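Local coordinates for putative glycosylhydrolase (Parabacteroides distasonis, PDB 3S5Q), which is a putative glycoside hydrolase with a concanavalin A-like fold, probably related to the 3-keto-disaccharide hydrolases, at residues Leu28-Trp38 and Leu45-Lys56. Residues are numbered along the deposited sequence; the frame is centred on the assembly and turned at random. Where two conformers were deposited one is given.
Sequences LSNADYDSSVW and LTATADQSIWTK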
ATOM      1  N   LEU A  28     -13.761 -13.661   1.294  1.00 32.80           N
ATOM      2  CA  LEU A  28     -13.054 -12.941   2.373  1.00 31.71           C
ATOM      3  C   LEU A  28     -13.065 -13.664   3.737  1.00 31.73           C
ATOM      4  O   LEU A  28     -12.908 -13.031   4.803  1.00 31.14           O
ATOM      5  CB  LEU A  28     -13.575 -11.496   2.492  1.00 31.57           C
ATOM      6  CG  LEU A  28     -13.603 -10.650   1.202  1.00 30.84           C
ATOM      7  CD1 LEU A  28     -14.248  -9.301   1.480  1.00 29.93           C
ATOM      8  CD2 LEU A  28     -12.215 -10.469   0.562  1.00 27.79           C
ATOM      9  N   SER A  29     -13.175 -14.992   3.712  1.00 31.26           N
ATOM     10  CA  SER A  29     -13.253 -15.758   4.956  1.00 32.39           C
ATOM     11  C   SER A  29     -11.939 -15.726   5.752  1.00 31.42           C
ATOM     12  O   SER A  29     -11.960 -15.972   6.948  1.00 31.46           O
ATOM     13  CB  SER A  29     -13.681 -17.214   4.704  1.00 33.48           C
ATOM     14  OG  SER A  29     -12.772 -17.913   3.875  1.00 35.10           O
ATOM     15  N   ASN A  30     -10.822 -15.407   5.086  1.00 29.15           N
ATOM     16  CA  ASN A  30      -9.524 -15.316   5.736  1.00 29.08           C
ATOM     17  C   ASN A  30      -9.138 -13.849   5.992  1.00 28.08           C
ATOM     18  O   ASN A  30      -7.953 -13.522   6.140  1.00 26.48           O
ATOM     19  CB  ASN A  30      -8.453 -16.024   4.888  1.00 28.61           C
ATOM     20  CG  ASN A  30      -8.177 -15.305   3.557  1.00 29.83           C
ATOM     21  OD1 ASN A  30      -9.061 -14.641   2.994  1.00 29.61           O
ATOM     22  ND2 ASN A  30      -6.947 -15.427   3.062  1.00 28.77           N
ATOM     23  N   ALA A  31     -10.141 -12.969   6.011  1.00 28.22           N
ATOM     24  CA  ALA A  31      -9.922 -11.539   6.289  1.00 27.78           C
ATOM     25  C   ALA A  31     -10.729 -11.087   7.494  1.00 29.14           C
ATOM     26  O   ALA A  31     -11.805 -11.628   7.754  1.00 30.69           O
ATOM     27  CB  ALA A  31     -10.294 -10.675   5.072  1.00 26.15           C
ATOM     28  N   ASP A  32     -10.190 -10.090   8.196  1.00 29.62           N
ATOM     29  CA  ASP A  32     -10.896  -9.383   9.249  0.50 30.68           C
ATOM     30  C   ASP A  32     -11.390  -8.036   8.713  1.00 30.60           C
ATOM     31  O   ASP A  32     -10.587  -7.146   8.386  1.00 28.93           O
ATOM     32  CB  ASP A  32      -9.976  -9.155  10.447  0.50 31.40           C
ATOM     33  CG  ASP A  32     -10.668  -8.444  11.575  0.50 32.51           C
ATOM     34  OD1 ASP A  32     -10.863  -7.209  11.499  0.50 36.21           O
ATOM     35  OD2 ASP A  32     -11.023  -9.127  12.553  0.50 38.40           O
ATOM     36  N   TYR A  33     -12.698  -7.885   8.635  1.00 30.47           N
ATOM     37  CA  TYR A  33     -13.284  -6.658   8.119  1.00 31.21           C
ATOM     38  C   TYR A  33     -14.712  -6.487   8.643  1.00 32.79           C
ATOM     39  O   TYR A  33     -15.286  -7.417   9.226  1.00 33.14           O
ATOM     40  CB  TYR A  33     -13.293  -6.692   6.583  1.00 30.63           C
ATOM     41  CG  TYR A  33     -14.145  -7.794   6.025  1.00 31.39           C
ATOM     42  CD1 TYR A  33     -13.740  -9.115   6.091  1.00 31.09           C
ATOM     43  CD2 TYR A  33     -15.359  -7.518   5.414  1.00 31.52           C
ATOM     44  CE1 TYR A  33     -14.510 -10.121   5.571  1.00 30.93           C
ATOM     45  CE2 TYR A  33     -16.134  -8.527   4.896  1.00 33.97           C
ATOM     46  CZ  TYR A  33     -15.712  -9.817   4.983  1.00 33.94           C
ATOM     47  OH  TYR A  33     -16.493 -10.816   4.468  1.00 36.73           O
ATOM     48  N   ASP A  34     -15.254  -5.282   8.460  1.00 33.32           N
ATOM     49  CA  ASP A  34     -16.680  -5.030   8.629  1.00 35.06           C
ATOM     50  C   ASP A  34     -17.362  -5.236   7.294  1.00 34.68           C
ATOM     51  O   ASP A  34     -17.121  -4.498   6.347  1.00 32.72           O
ATOM     52  CB  ASP A  34     -16.912  -3.591   9.086  1.00 36.37           C
ATOM     53  CG  ASP A  34     -18.332  -3.350   9.617  1.00 40.57           C
ATOM     54  OD1 ASP A  34     -19.352  -3.782   8.989  1.00 44.19           O
ATOM     55  OD2 ASP A  34     -18.411  -2.699  10.684  1.00 45.52           O
ATOM     56  N   SER A  35     -18.249  -6.216   7.236  1.00 36.08           N
ATOM     57  CA  SER A  35     -18.939  -6.554   6.003  1.00 36.88           C
ATOM     58  C   SER A  35     -19.820  -5.424   5.462  1.00 36.96           C
ATOM     59  O   SER A  35     -20.242  -5.465   4.297  1.00 38.14           O
ATOM     60  CB  SER A  35     -19.761  -7.833   6.171  1.00 38.09           C
ATOM     61  OG  SER A  35     -20.722  -7.673   7.191  1.00 40.44           O
ATOM     62  N   SER A  36     -20.079  -4.406   6.272  1.00 36.83           N
ATOM     63  CA  SER A  36     -20.823  -3.225   5.821  0.50 36.71           C
ATOM     64  C   SER A  36     -19.893  -2.246   5.092  1.00 35.53           C
ATOM     65  O   SER A  36     -20.360  -1.313   4.418  1.00 35.69           O
ATOM     66  CB  SER A  36     -21.541  -2.535   7.001  0.50 37.70           C
ATOM     67  OG  SER A  36     -20.700  -1.641   7.721  0.50 35.11           O
ATOM     68  N   VAL A  37     -18.573  -2.455   5.218  1.00 33.27           N
ATOM     69  CA  VAL A  37     -17.590  -1.548   4.631  1.00 31.34           C
ATOM     70  C   VAL A  37     -16.956  -2.133   3.383  1.00 30.49           C
ATOM     71  O   VAL A  37     -16.850  -1.459   2.351  1.00 30.70           O
ATOM     72  CB  VAL A  37     -16.449  -1.169   5.651  1.00 30.51           C
ATOM     73  CG1 VAL A  37     -15.389  -0.246   4.962  1.00 28.52           C
ATOM     74  CG2 VAL A  37     -17.032  -0.488   6.895  1.00 30.94           C
ATOM     75  N   TRP A  38     -16.510  -3.375   3.472  1.00 29.42           N
ATOM     76  CA  TRP A  38     -15.796  -3.986   2.367  1.00 28.46           C
ATOM     77  C   TRP A  38     -16.657  -4.987   1.630  1.00 29.40           C
ATOM     78  O   TRP A  38     -17.307  -5.833   2.256  1.00 30.26           O
ATOM     79  CB  TRP A  38     -14.528  -4.678   2.871  1.00 26.96           C
ATOM     80  CG  TRP A  38     -13.537  -3.691   3.344  1.00 26.60           C
ATOM     81  CD1 TRP A  38     -13.486  -3.124   4.577  1.00 27.02           C
ATOM     82  CD2 TRP A  38     -12.457  -3.123   2.593  1.00 25.36           C
ATOM     83  NE1 TRP A  38     -12.465  -2.235   4.653  1.00 23.64           N
ATOM     84  CE2 TRP A  38     -11.779  -2.240   3.462  1.00 24.21           C
ATOM     85  CE3 TRP A  38     -11.980  -3.296   1.283  1.00 26.18           C
ATOM     86  CZ2 TRP A  38     -10.661  -1.503   3.062  1.00 22.33           C
ATOM     87  CZ3 TRP A  38     -10.853  -2.564   0.873  1.00 25.07           C
ATOM     88  CH2 TRP A  38     -10.209  -1.673   1.779  1.00 25.55           C
ATOM     89  N   LEU A  45     -12.285  -5.377  -5.070  1.00 23.65           N
ATOM     90  CA  LEU A  45     -12.417  -5.145  -3.627  1.00 24.40           C
ATOM     91  C   LEU A  45     -12.547  -3.633  -3.373  1.00 24.23           C
ATOM     92  O   LEU A  45     -11.755  -2.844  -3.867  1.00 23.45           O
ATOM     93  CB  LEU A  45     -11.193  -5.715  -2.940  1.00 23.50           C
ATOM     94  CG  LEU A  45     -11.126  -5.797  -1.414  1.00 25.66           C
ATOM     95  CD1 LEU A  45     -12.275  -6.647  -0.836  1.00 26.22           C
ATOM     96  CD2 LEU A  45      -9.758  -6.373  -1.057  1.00 24.78           C
ATOM     97  N   THR A  46     -13.564  -3.226  -2.633  1.00 26.12           N
ATOM     98  CA  THR A  46     -13.781  -1.821  -2.379  1.00 26.57           C
ATOM     99  C   THR A  46     -14.414  -1.593  -1.006  1.00 27.77           C
ATOM    100  O   THR A  46     -15.064  -2.483  -0.453  1.00 27.25           O
ATOM    101  CB  THR A  46     -14.628  -1.170  -3.515  1.00 28.12           C
ATOM    102  OG1 THR A  46     -14.688   0.237  -3.307  1.00 29.25           O
ATOM    103  CG2 THR A  46     -15.989  -1.717  -3.538  1.00 27.63           C
ATOM    104  N   ALA A  47     -14.172  -0.393  -0.479  1.00 28.80           N
ATOM    105  CA  ALA A  47     -14.561   0.021   0.864  1.00 30.51           C
ATOM    106  C   ALA A  47     -15.452   1.277   0.748  1.00 32.05           C
ATOM    107  O   ALA A  47     -15.214   2.123  -0.109  1.00 32.36           O
ATOM    108  CB  ALA A  47     -13.291   0.303   1.707  1.00 29.72           C
ATOM    109  N   THR A  48     -16.483   1.395   1.573  1.00 34.25           N
ATOM    110  CA  THR A  48     -17.315   2.624   1.548  1.00 36.08           C
ATOM    111  C   THR A  48     -17.167   3.520   2.822  1.00 36.29           C
ATOM    112  O   THR A  48     -17.871   4.511   2.996  1.00 37.60           O
ATOM    113  CB  THR A  48     -18.773   2.277   1.226  1.00 37.50           C
ATOM    114  OG1 THR A  48     -19.203   1.204   2.077  1.00 38.97           O
ATOM    115  CG2 THR A  48     -18.930   1.890  -0.302  1.00 37.73           C
ATOM    116  N   ALA A  49     -16.214   3.178   3.679  1.00 35.50           N
ATOM    117  CA  ALA A  49     -15.911   3.962   4.877  1.00 35.68           C
ATOM    118  C   ALA A  49     -14.447   3.835   5.166  1.00 34.21           C
ATOM    119  O   ALA A  49     -13.764   3.014   4.542  1.00 33.56           O
ATOM    120  CB  ALA A  49     -16.720   3.459   6.066  1.00 35.88           C
ATOM    121  N   ASP A  50     -13.983   4.606   6.151  1.00 34.14           N
ATOM    122  CA  ASP A  50     -12.602   4.587   6.594  1.00 33.04           C
ATOM    123  C   ASP A  50     -12.392   3.550   7.701  1.00 32.60           C
ATOM    124  O   ASP A  50     -12.001   3.896   8.827  1.00 31.33           O
ATOM    125  CB  ASP A  50     -12.189   5.992   7.094  1.00 34.33           C
ATOM    126  CG  ASP A  50     -10.687   6.151   7.262  1.00 33.92           C
ATOM    127  OD1 ASP A  50      -9.900   5.275   6.828  1.00 36.90           O
ATOM    128  OD2 ASP A  50     -10.273   7.192   7.819  1.00 38.17           O
ATOM    129  N   GLN A  51     -12.608   2.272   7.356  1.00 31.40           N
ATOM    130  CA  GLN A  51     -12.196   1.144   8.200  1.00 29.87           C
ATOM    131  C   GLN A  51     -11.404   0.182   7.323  1.00 27.19           C
ATOM    132  O   GLN A  51     -11.709   0.047   6.131  1.00 26.32           O
ATOM    133  CB  GLN A  51     -13.404   0.426   8.811  1.00 31.23           C
ATOM    134  CG  GLN A  51     -14.394   1.298   9.588  1.00 35.92           C
ATOM    135  CD  GLN A  51     -13.801   1.884  10.872  1.00 41.00           C
ATOM    136  OE1 GLN A  51     -12.943   1.278  11.532  1.00 41.97           O
ATOM    137  NE2 GLN A  51     -14.284   3.067  11.246  1.00 45.82           N
ATOM    138  N   SER A  52     -10.389  -0.475   7.899  1.00 24.64           N
ATOM    139  CA  SER A  52      -9.465  -1.268   7.092  0.50 23.92           C
ATOM    140  C   SER A  52      -9.885  -2.734   7.000  1.00 23.64           C
ATOM    141  O   SER A  52     -10.759  -3.202   7.755  1.00 23.79           O
ATOM    142  CB  SER A  52      -8.040  -1.162   7.640  0.50 23.57           C
ATOM    143  OG  SER A  52      -7.983  -1.720   8.929  0.50 24.81           O
ATOM    144  N   ILE A  53      -9.282  -3.435   6.043  1.00 22.30           N
ATOM    145  CA  ILE A  53      -9.430  -4.892   5.900  1.00 22.37           C
ATOM    146  C   ILE A  53      -8.071  -5.527   6.168  1.00 22.64           C
ATOM    147  O   ILE A  53      -7.045  -5.041   5.680  1.00 22.03           O
ATOM    148  CB  ILE A  53     -10.045  -5.346   4.524  1.00 22.25           C
ATOM    149  CG1 ILE A  53     -10.222  -6.863   4.467  1.00 23.04           C
ATOM    150  CG2 ILE A  53      -9.234  -4.937   3.334  1.00 20.07           C
ATOM    151  CD1 ILE A  53     -11.184  -7.290   3.383  1.00 25.71           C
ATOM    152  N   TRP A  54      -8.066  -6.606   6.963  1.00 23.44           N
ATOM    153  CA  TRP A  54      -6.831  -7.208   7.451  1.00 22.85           C
ATOM    154  C   TRP A  54      -6.762  -8.700   7.179  1.00 23.57           C
ATOM    155  O   TRP A  54      -7.776  -9.402   7.182  1.00 23.47           O
ATOM    156  CB  TRP A  54      -6.719  -7.058   8.968  1.00 23.46           C
ATOM    157  CG  TRP A  54      -6.747  -5.681   9.461  1.00 23.09           C
ATOM    158  CD1 TRP A  54      -7.807  -5.041  10.011  1.00 25.19           C
ATOM    159  CD2 TRP A  54      -5.652  -4.754   9.488  1.00 24.07           C
ATOM    160  NE1 TRP A  54      -7.444  -3.759  10.389  1.00 25.03           N
ATOM    161  CE2 TRP A  54      -6.120  -3.571  10.105  1.00 22.59           C
ATOM    162  CE3 TRP A  54      -4.297  -4.826   9.096  1.00 22.61           C
ATOM    163  CZ2 TRP A  54      -5.312  -2.454  10.293  1.00 22.69           C
ATOM    164  CZ3 TRP A  54      -3.487  -3.712   9.297  1.00 23.60           C
ATOM    165  CH2 TRP A  54      -4.004  -2.537   9.877  1.00 22.82           C
ATOM    166  N   THR A  55      -5.544  -9.172   6.971  1.00 22.92           N
ATOM    167  CA  THR A  55      -5.278 -10.587   6.929  1.00 23.01           C
ATOM    168  C   THR A  55      -5.490 -11.124   8.352  1.00 24.73           C
ATOM    169  O   THR A  55      -5.408 -10.373   9.345  1.00 24.31           O
ATOM    170  CB  THR A  55      -3.831 -10.867   6.458  1.00 22.55           C
ATOM    171  OG1 THR A  55      -2.886 -10.243   7.358  1.00 21.89           O
ATOM    172  CG2 THR A  55      -3.612 -10.392   4.996  1.00 20.78           C
ATOM    173  N   LYS A  56      -5.789 -12.414   8.431  1.00 25.41           N
ATOM    174  CA  LYS A  56      -5.877 -13.119   9.697  1.00 27.77           C
ATOM    175  C   LYS A  56      -4.565 -13.746  10.134  1.00 27.82           C
ATOM    176  O   LYS A  56      -4.450 -14.196  11.280  1.00 29.81           O
ATOM    177  CB  LYS A  56      -6.947 -14.208   9.591  1.00 28.53           C
ATOM    178  CG  LYS A  56      -8.349 -13.671   9.730  1.00 30.37           C
ATOM    179  CD  LYS A  56      -9.371 -14.758   9.549  1.00 32.86           C
ATOM    180  CE  LYS A  56     -10.707 -14.363  10.154  1.00 35.21           C
ATOM    181  NZ  LYS A  56     -11.712 -15.410   9.870  1.00 38.07           N
TER
HETATM  182  O   HOH W   1      -5.299 -14.153   6.051  1.00 25.27           O
HETATM  183  O   HOH W   2     -13.511  -3.143   7.903  1.00 26.99           O
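The indole of W38 is sandwiched between A47 and I53. A47 CB makes a CH-pi contact over the centre of its six-membered ring, 3.4 Å from the centroid. I53 CG2 makes another on the opposite face, at 3.5 Å from that centroid. With CG anti to the carbonyl carbon (chi1 -69°), the ring lies between the two strands and aims NE1 at Q51 O, 2.8 Å away, which it meets from above the carbonyl plane. The CG1 arm of I53, anti to its backbone N, runs alongside Y33 CB and against A31 CB. W38 and A47 pair antiparallel in one sheet, whereas strand 53-55 belongs to the other; the indole thus bridges the two sheets of the concanavalin A-like sandwich, with L195 and F206 packing beside it. D32 and W54 form the antiparallel hydrogen-bonded pair between edge strand 31-32 and strand 53-55, D32 N to W54 O at 2.7 Å and W54 N to D32 O at 2.9 Å. Toward solvent the packing gives way to polar links: the K56 chain, extended beyond CG, runs past the N30 backbone to bring NZ 3.0 Å from S29 O, while waters join N30 O to K56 N and D34 N to S52 O.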